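Local coordinates for amidase, hydantoinase/carbamoylase family (Burkholderia vietnamiensis, PDB 5I4M), which probably hydrolyses N-carbamoyl-L-amino acids as a two-zinc enzyme of the peptidase M20 family, at residues Lys26-Gly29 with Arg30-Trp33; Leu170-Gly173 with Leu174-Asp178; Gly185-Leu188 with Ala189-Gly192. All blocks are in the same frame, centred on the assembly; numbering follows the deposited sequence.

Interaction 1 (Lys26-Gly29 with Arg30-Trp33); sequences KVDG and RRLW
D28 OD1 is gripped twice at the start of helix 29-39: the backbone N of R31 donates to it over 3.0 Å along a nearly straight N-H (167°), and a water gives it a weak bond. The same water accepts from R30 N at 2.8 Å, so the carboxylate reaches one amide of the first turn directly and another through solvent. R31 N meets OD1 from well above the carboxylate plane, 62° out of it. With CG anti to the backbone N (chi1 -176°), the D28 carboxylate folds forward over the turn, and its CG lies 3.4 Å from R31 CB. D28 is thus the N-cap, a place aspartate suits because its short side chain carries an acceptor back to amides that have no preceding helical carbonyl to bind. Regular helix bonding begins at once: L32 N donates to D28 O, and W33 N to G29 O at 2.9 Å. G29 is the first residue with helical backbone angles. R31 crosses D28 at about a right angle, its guanidinium passing over D28 CB, which sits 3.4 Å above one face toward the rim. D28 OD2 is 4.1 Å from R31 NE but lies well out of the guanidinium plane, so the charges are neighbours without forming a salt bridge. R31 instead makes its salt bridges with E125 and D132 of helix 117-132, while the buried L32 packs against I414 and A418 of helix 411-429. The negative charge of D28 probably also interacts favourably with the helix dipole at this end, and the bond from R31 N, helped a little by the weak water contact, should restrain the rotation of the D28 carboxylate.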
loop_
_atom_site.group_PDB
_atom_site.type_symbol
_atom_site.label_atom_id
_atom_site.label_comp_id
_atom_site.label_asym_id
_atom_site.label_seq_id
_atom_site.Cartn_x
_atom_site.Cartn_y
_atom_site.Cartn_z
ATOM N N LYS A 26 -41.345 24.775 10.434
ATOM C CA LYS A 26 -40.086 24.228 10.916
ATOM C C LYS A 26 -40.043 22.734 10.637
ATOM O O LYS A 26 -41.067 22.102 10.364
ATOM C CB LYS A 26 -39.888 24.513 12.411
ATOM C CG LYS A 26 -41.054 24.102 13.303
ATOM C CD LYS A 26 -40.754 24.416 14.771
ATOM C CE LYS A 26 -41.808 23.830 15.700
ATOM N NZ LYS A 26 -43.130 24.498 15.543
ATOM N N VAL A 27 -38.839 22.177 10.694
ATOM C CA VAL A 27 -38.660 20.778 10.331
ATOM C C VAL A 27 -39.108 19.882 11.480
ATOM O O VAL A 27 -39.300 20.324 12.620
ATOM C CB VAL A 27 -37.200 20.484 9.937
ATOM C CG1 VAL A 27 -36.783 21.361 8.769
ATOM C CG2 VAL A 27 -36.283 20.700 11.123
ATOM N N ASP A 28 -39.300 18.606 11.156
ATOM C CA ASP A 28 -39.507 17.544 12.139
ATOM C C ASP A 28 -38.122 16.993 12.462
ATOM O O ASP A 28 -37.581 16.175 11.717
ATOM C CB ASP A 28 -40.438 16.478 11.565
ATOM C CG ASP A 28 -40.795 15.385 12.565
ATOM O OD1 ASP A 28 -39.996 15.092 13.482
ATOM O OD2 ASP A 28 -41.890 14.800 12.409
ATOM N N GLY A 29 -37.534 17.456 13.569
ATOM C CA GLY A 29 -36.149 17.111 13.858
ATOM C C GLY A 29 -35.937 15.629 14.118
ATOM O O GLY A 29 -34.906 15.065 13.745
ATOM N N ARG A 30 -36.896 14.982 14.780
ATOM C CA ARG A 30 -36.756 13.555 15.042
ATOM C C ARG A 30 -36.865 12.751 13.757
ATOM O O ARG A 30 -36.115 11.789 13.555
ATOM C CB ARG A 30 -37.807 13.089 16.051
ATOM C CG ARG A 30 -37.702 11.599 16.351
ATOM C CD ARG A 30 -38.740 11.125 17.353
ATOM N NE ARG A 30 -40.105 11.380 16.900
ATOM C CZ ARG A 30 -41.191 10.998 17.566
ATOM N NH1 ARG A 30 -41.069 10.333 18.709
ATOM N NH2 ARG A 30 -42.398 11.276 17.089
ATOM N N ARG A 31 -37.792 13.129 12.875
ATOM C CA ARG A 31 -37.906 12.443 11.595
ATOM C C ARG A 31 -36.597 12.512 10.822
ATOM O O ARG A 31 -36.144 11.507 10.264
ATOM C CB ARG A 31 -39.045 13.046 10.780
ATOM C CG ARG A 31 -39.280 12.354 9.446
ATOM C CD ARG A 31 -40.570 12.862 8.812
ATOM N NE ARG A 31 -40.518 14.297 8.543
ATOM C CZ ARG A 31 -41.588 15.038 8.274
ATOM N NH1 ARG A 31 -42.788 14.472 8.254
ATOM N NH2 ARG A 31 -41.465 16.342 8.041
ATOM N N LEU A 32 -35.961 13.690 10.799
ATOM C CA LEU A 32 -34.681 13.840 10.117
ATOM C C LEU A 32 -33.592 13.009 10.794
ATOM O O LEU A 32 -32.851 12.278 10.130
ATOM C CB LEU A 32 -34.292 15.320 10.084
ATOM C CG LEU A 32 -32.887 15.633 9.556
ATOM C CD1 LEU A 32 -32.670 15.062 8.177
ATOM C CD2 LEU A 32 -32.686 17.153 9.541
ATOM N N TRP A 33 -33.479 13.116 12.121
ATOM C CA TRP A 33 -32.481 12.343 12.853
ATOM C C TRP A 33 -32.651 10.849 12.614
ATOM O O TRP A 33 -31.673 10.137 12.354
ATOM C CB TRP A 33 -32.565 12.646 14.348
ATOM C CG TRP A 33 -31.539 11.884 15.142
ATOM C CD1 TRP A 33 -31.703 10.669 15.757
ATOM C CD2 TRP A 33 -30.184 12.274 15.385
ATOM N NE1 TRP A 33 -30.532 10.285 16.371
ATOM C CE2 TRP A 33 -29.583 11.250 16.150
ATOM C CE3 TRP A 33 -29.413 13.388 15.021
ATOM C CZ2 TRP A 33 -28.259 11.321 16.580
ATOM C CZ3 TRP A 33 -28.097 13.449 15.442
ATOM C CH2 TRP A 33 -27.531 12.425 16.211
HETATM O O HOH W 1 -38.778 16.242 16.365
#

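Interaction 2 (Leu170-Gly173 with Leu174-Asp178); sequences LEYG and LSRKD
Two bends in the R176 side chain, at chi2 (-54°) and chi3 (88°), fold it back over Y172, whose own CG stands anti to the backbone N. The guanidinium then lies flat on the phenol ring, centres 4.1 Å apart and planes 15° from parallel, a cation-pi stack in which Y172 CE1 sits beneath the middle of the guanidinium. R176 CD adds a CH-pi contact over the same ring. Arginine suits this place because its flat cation can stack while its N-H groups bond around its rim: NE donates to Y172 O at 2.9 Å, and NH2 donates to S175 OG at 3.0 Å, close to the guanidinium plane. Y172 O also accepts from S175 N, the two donors coming from opposite faces of the carbonyl plane. This is the fraying C-terminal end of the short helix 170-175, where carbonyls lose their regular partners and side chains take over. The hydroxyl of S175 stands 2.8 Å from E171 O and 3.1 Å from Y172 O, near both late carbonyls. One residue earlier the bonding is still regular, L174 N donating to L170 O. Alongside that bond the two leucines meet, L170 CG against L174 CD1 at 3.7 Å. F168 also stacks on the Y172 ring.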
loop_
_atom_site.group_PDB
_atom_site.type_symbol
_atom_site.label_atom_id
_atom_site.label_comp_id
_atom_site.label_asym_id
_atom_site.label_seq_id
_atom_site.Cartn_x
_atom_site.Cartn_y
_atom_site.Cartn_z
ATOM N N LEU A 170 -18.576 15.349 -20.128
ATOM C CA LEU A 170 -19.121 14.077 -19.662
ATOM C C LEU A 170 -18.120 12.938 -19.830
ATOM O O LEU A 170 -17.952 12.108 -18.926
ATOM C CB LEU A 170 -20.413 13.757 -20.416
ATOM C CG LEU A 170 -21.058 12.406 -20.092
ATOM C CD1 LEU A 170 -21.478 12.318 -18.620
ATOM C CD2 LEU A 170 -22.233 12.186 -21.029
ATOM N N GLU A 171 -17.444 12.880 -20.980
ATOM C CA GLU A 171 -16.565 11.746 -21.239
ATOM C C GLU A 171 -15.418 11.687 -20.229
ATOM O O GLU A 171 -14.893 10.603 -19.948
ATOM C CB GLU A 171 -16.043 11.809 -22.679
ATOM C CG GLU A 171 -15.570 13.181 -23.129
ATOM C CD GLU A 171 -16.655 14.013 -23.838
ATOM O OE1 GLU A 171 -16.405 14.467 -24.980
ATOM O OE2 GLU A 171 -17.735 14.229 -23.254
ATOM N N TYR A 172 -15.036 12.830 -19.657
ATOM C CA TYR A 172 -14.038 12.835 -18.588
ATOM C C TYR A 172 -14.601 12.230 -17.314
ATOM O O TYR A 172 -13.955 11.397 -16.662
ATOM C CB TYR A 172 -13.562 14.266 -18.333
ATOM C CG TYR A 172 -12.723 14.442 -17.085
ATOM C CD1 TYR A 172 -11.345 14.243 -17.115
ATOM C CD2 TYR A 172 -13.304 14.821 -15.880
ATOM C CE1 TYR A 172 -10.567 14.427 -15.973
ATOM C CE2 TYR A 172 -12.541 15.006 -14.743
ATOM C CZ TYR A 172 -11.176 14.802 -14.791
ATOM O OH TYR A 172 -10.422 14.995 -13.657
ATOM N N GLY A 173 -15.811 12.646 -16.932
ATOM C CA GLY A 173 -16.413 12.100 -15.728
ATOM C C GLY A 173 -16.604 10.597 -15.796
ATOM O O GLY A 173 -16.375 9.891 -14.812
ATOM N N LEU A 174 -17.001 10.085 -16.963
ATOM C CA LEU A 174 -17.288 8.657 -17.095
ATOM C C LEU A 174 -16.028 7.800 -17.130
ATOM O O LEU A 174 -16.103 6.603 -16.827
ATOM C CB LEU A 174 -18.110 8.393 -18.356
ATOM C CG LEU A 174 -19.518 8.985 -18.343
ATOM C CD1 LEU A 174 -20.150 8.858 -19.716
ATOM C CD2 LEU A 174 -20.400 8.323 -17.268
ATOM N N SER A 175 -14.879 8.375 -17.469
ATOM C CA SER A 175 -13.652 7.603 -17.637
ATOM C C SER A 175 -12.751 7.586 -16.401
ATOM O O SER A 175 -11.695 6.947 -16.444
ATOM C CB SER A 175 -12.863 8.139 -18.846
ATOM O OG SER A 175 -12.588 9.527 -18.696
ATOM N N ARG A 176 -13.117 8.264 -15.310
ATOM C CA ARG A 176 -12.319 8.168 -14.088
ATOM C C ARG A 176 -12.333 6.733 -13.576
ATOM O O ARG A 176 -13.361 6.057 -13.628
ATOM C CB ARG A 176 -12.850 9.115 -13.009
ATOM C CG ARG A 176 -12.912 10.597 -13.410
ATOM C CD ARG A 176 -11.570 11.096 -13.910
ATOM N NE ARG A 176 -11.425 10.877 -15.346
ATOM C CZ ARG A 176 -10.270 10.899 -15.999
ATOM N NH1 ARG A 176 -9.139 11.133 -15.343
ATOM N NH2 ARG A 176 -10.248 10.683 -17.307
ATOM N N LYS A 177 -11.185 6.261 -13.089
ATOM C CA LYS A 177 -10.992 4.841 -12.796
ATOM C C LYS A 177 -10.668 4.604 -11.326
ATOM O O LYS A 177 -10.050 5.448 -10.665
ATOM C CB LYS A 177 -9.847 4.249 -13.641
ATOM C CG LYS A 177 -10.115 4.161 -15.135
ATOM C CD LYS A 177 -8.856 3.726 -15.880
ATOM C CE LYS A 177 -9.051 3.739 -17.397
ATOM N NZ LYS A 177 -9.914 2.622 -17.890
ATOM N N ASP A 178 -11.046 3.423 -10.821
ATOM C CA ASP A 178 -10.651 3.055 -9.471
ATOM C C ASP A 178 -9.348 2.251 -9.530
ATOM O O ASP A 178 -8.742 2.080 -10.593
ATOM C CB ASP A 178 -11.797 2.334 -8.731
ATOM C CG ASP A 178 -12.059 0.900 -9.203
ATOM O OD1 ASP A 178 -11.313 0.335 -10.023
ATOM O OD2 ASP A 178 -13.049 0.308 -8.696
#

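Interaction 3 (Gly185-Leu188 with Ala189-Gly192); sequences GEEL and ARIG
E187 and R190, one turn apart, lie side by side and point the same way, joined by a salt bridge in which R190 NE donates to E187 OE2 at 3.0 Å. The carboxylate oxygen is close to the guanidinium plane, but NE meets it from above the carboxylate plane, 37° out of it. OE1 takes weaker bonds from NE (3.2 Å) and NH2. A bend at chi2 (-66°) turns the E187 carboxylate along the helix toward the arginine, and over one guanidinium face lies I191 CG2. Farther out, R153 also pairs with E187 OE1 and D57 with R190 NH1, an alternation of charges that should hold both ends of the bridge in place. L188 and I191 pack on L55, apolar residues suited to the inward side. Beneath these side chains run regular helix bonds, A189 N to G185 O, R190 N to E186 O and I191 N to E187 O at 3.0 Å. G192 N donates to A189 O. At the positive phi of G192 (85°) a CB would jam against I191 O, and glycine has none; with bonds back into the last turn, this closes helix 184-191 in a Schellman motif.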
loop_
_atom_site.group_PDB
_atom_site.type_symbol
_atom_site.label_atom_id
_atom_site.label_comp_id
_atom_site.label_asym_id
_atom_site.label_seq_id
_atom_site.Cartn_x
_atom_site.Cartn_y
_atom_site.Cartn_z
ATOM N N GLY A 185 -18.320 5.208 -15.475
ATOM C CA GLY A 185 -19.372 4.827 -16.407
ATOM C C GLY A 185 -19.753 3.358 -16.311
ATOM O O GLY A 185 -20.933 3.006 -16.387
ATOM N N GLU A 186 -18.762 2.479 -16.167
ATOM C CA GLU A 186 -19.073 1.058 -16.018
ATOM C C GLU A 186 -19.838 0.801 -14.730
ATOM O O GLU A 186 -20.816 0.038 -14.715
ATOM C CB GLU A 186 -17.787 0.231 -16.036
ATOM C CG GLU A 186 -17.121 0.141 -17.401
ATOM C CD GLU A 186 -15.630 -0.158 -17.313
ATOM O OE1 GLU A 186 -15.115 -0.375 -16.190
ATOM O OE2 GLU A 186 -14.979 -0.181 -18.380
ATOM N N GLU A 187 -19.408 1.427 -13.637
ATOM C CA GLU A 187 -20.033 1.158 -12.351
ATOM C C GLU A 187 -21.416 1.794 -12.247
ATOM O O GLU A 187 -22.294 1.234 -11.581
ATOM C CB GLU A 187 -19.109 1.619 -11.232
ATOM C CG GLU A 187 -17.882 0.723 -11.107
ATOM C CD GLU A 187 -18.239 -0.691 -10.671
ATOM O OE1 GLU A 187 -18.187 -0.978 -9.456
ATOM O OE2 GLU A 187 -18.575 -1.518 -11.539
ATOM N N LEU A 188 -21.635 2.943 -12.898
ATOM C CA LEU A 188 -22.991 3.483 -13.001
ATOM C C LEU A 188 -23.925 2.480 -13.679
ATOM O O LEU A 188 -25.032 2.214 -13.195
ATOM C CB LEU A 188 -22.979 4.811 -13.775
ATOM C CG LEU A 188 -22.422 6.064 -13.083
ATOM C CD1 LEU A 188 -22.262 7.243 -14.069
ATOM C CD2 LEU A 188 -23.301 6.459 -11.900
ATOM N N ALA A 189 -23.501 1.923 -14.816
ATOM C CA ALA A 189 -24.325 0.919 -15.481
ATOM C C ALA A 189 -24.537 -0.295 -14.583
ATOM O O ALA A 189 -25.640 -0.851 -14.528
ATOM C CB ALA A 189 -23.692 0.508 -16.812
ATOM N N ARG A 190 -23.502 -0.694 -13.836
ATOM C CA ARG A 190 -23.606 -1.891 -13.010
ATOM C C ARG A 190 -24.668 -1.738 -11.931
ATOM O O ARG A 190 -25.445 -2.668 -11.689
ATOM C CB ARG A 190 -22.257 -2.228 -12.369
ATOM C CG ARG A 190 -22.256 -3.598 -11.692
ATOM C CD ARG A 190 -20.937 -3.885 -11.012
ATOM N NE ARG A 190 -20.678 -2.925 -9.948
ATOM C CZ ARG A 190 -21.233 -2.993 -8.742
ATOM N NH1 ARG A 190 -22.075 -3.978 -8.459
ATOM N NH2 ARG A 190 -20.950 -2.075 -7.823
ATOM N N ILE A 191 -24.717 -0.577 -11.267
ATOM C CA ILE A 191 -25.668 -0.378 -10.176
ATOM C C ILE A 191 -26.975 0.236 -10.650
ATOM O O ILE A 191 -27.843 0.541 -9.821
ATOM C CB ILE A 191 -25.094 0.495 -9.036
ATOM C CG1 ILE A 191 -24.862 1.946 -9.487
ATOM C CG2 ILE A 191 -23.820 -0.128 -8.470
ATOM C CD1 ILE A 191 -24.817 2.926 -8.306
ATOM N N GLY A 192 -27.140 0.443 -11.951
ATOM C CA GLY A 192 -28.421 0.886 -12.456
ATOM C C GLY A 192 -28.652 2.373 -12.404
ATOM O O GLY A 192 -29.808 2.807 -12.458
#

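In the fold
The three interactions come in series along the chain, each a local contact on a helix: interaction 1 at the beginning of helix 29-39, interaction 2 at the end of helix 170-175, interaction 3 through helix 184-191. Interactions 2 and 3 are neighbours, centres about 12 Å apart, on consecutive helices that meet where L174 O faces G185 N at 2.9 Å, probably hydrogen-bonded, and L174 CD2 packs on L188 CD1. Interaction 1 lies about 37 Å from interaction 2 and 33 Å from interaction 3, centre to centre, and touches neither. Interactions 1 and 2 lie on opposite sides of the chain's centre, at a helix start and a helix end, while R153 ties D178 and E187 together.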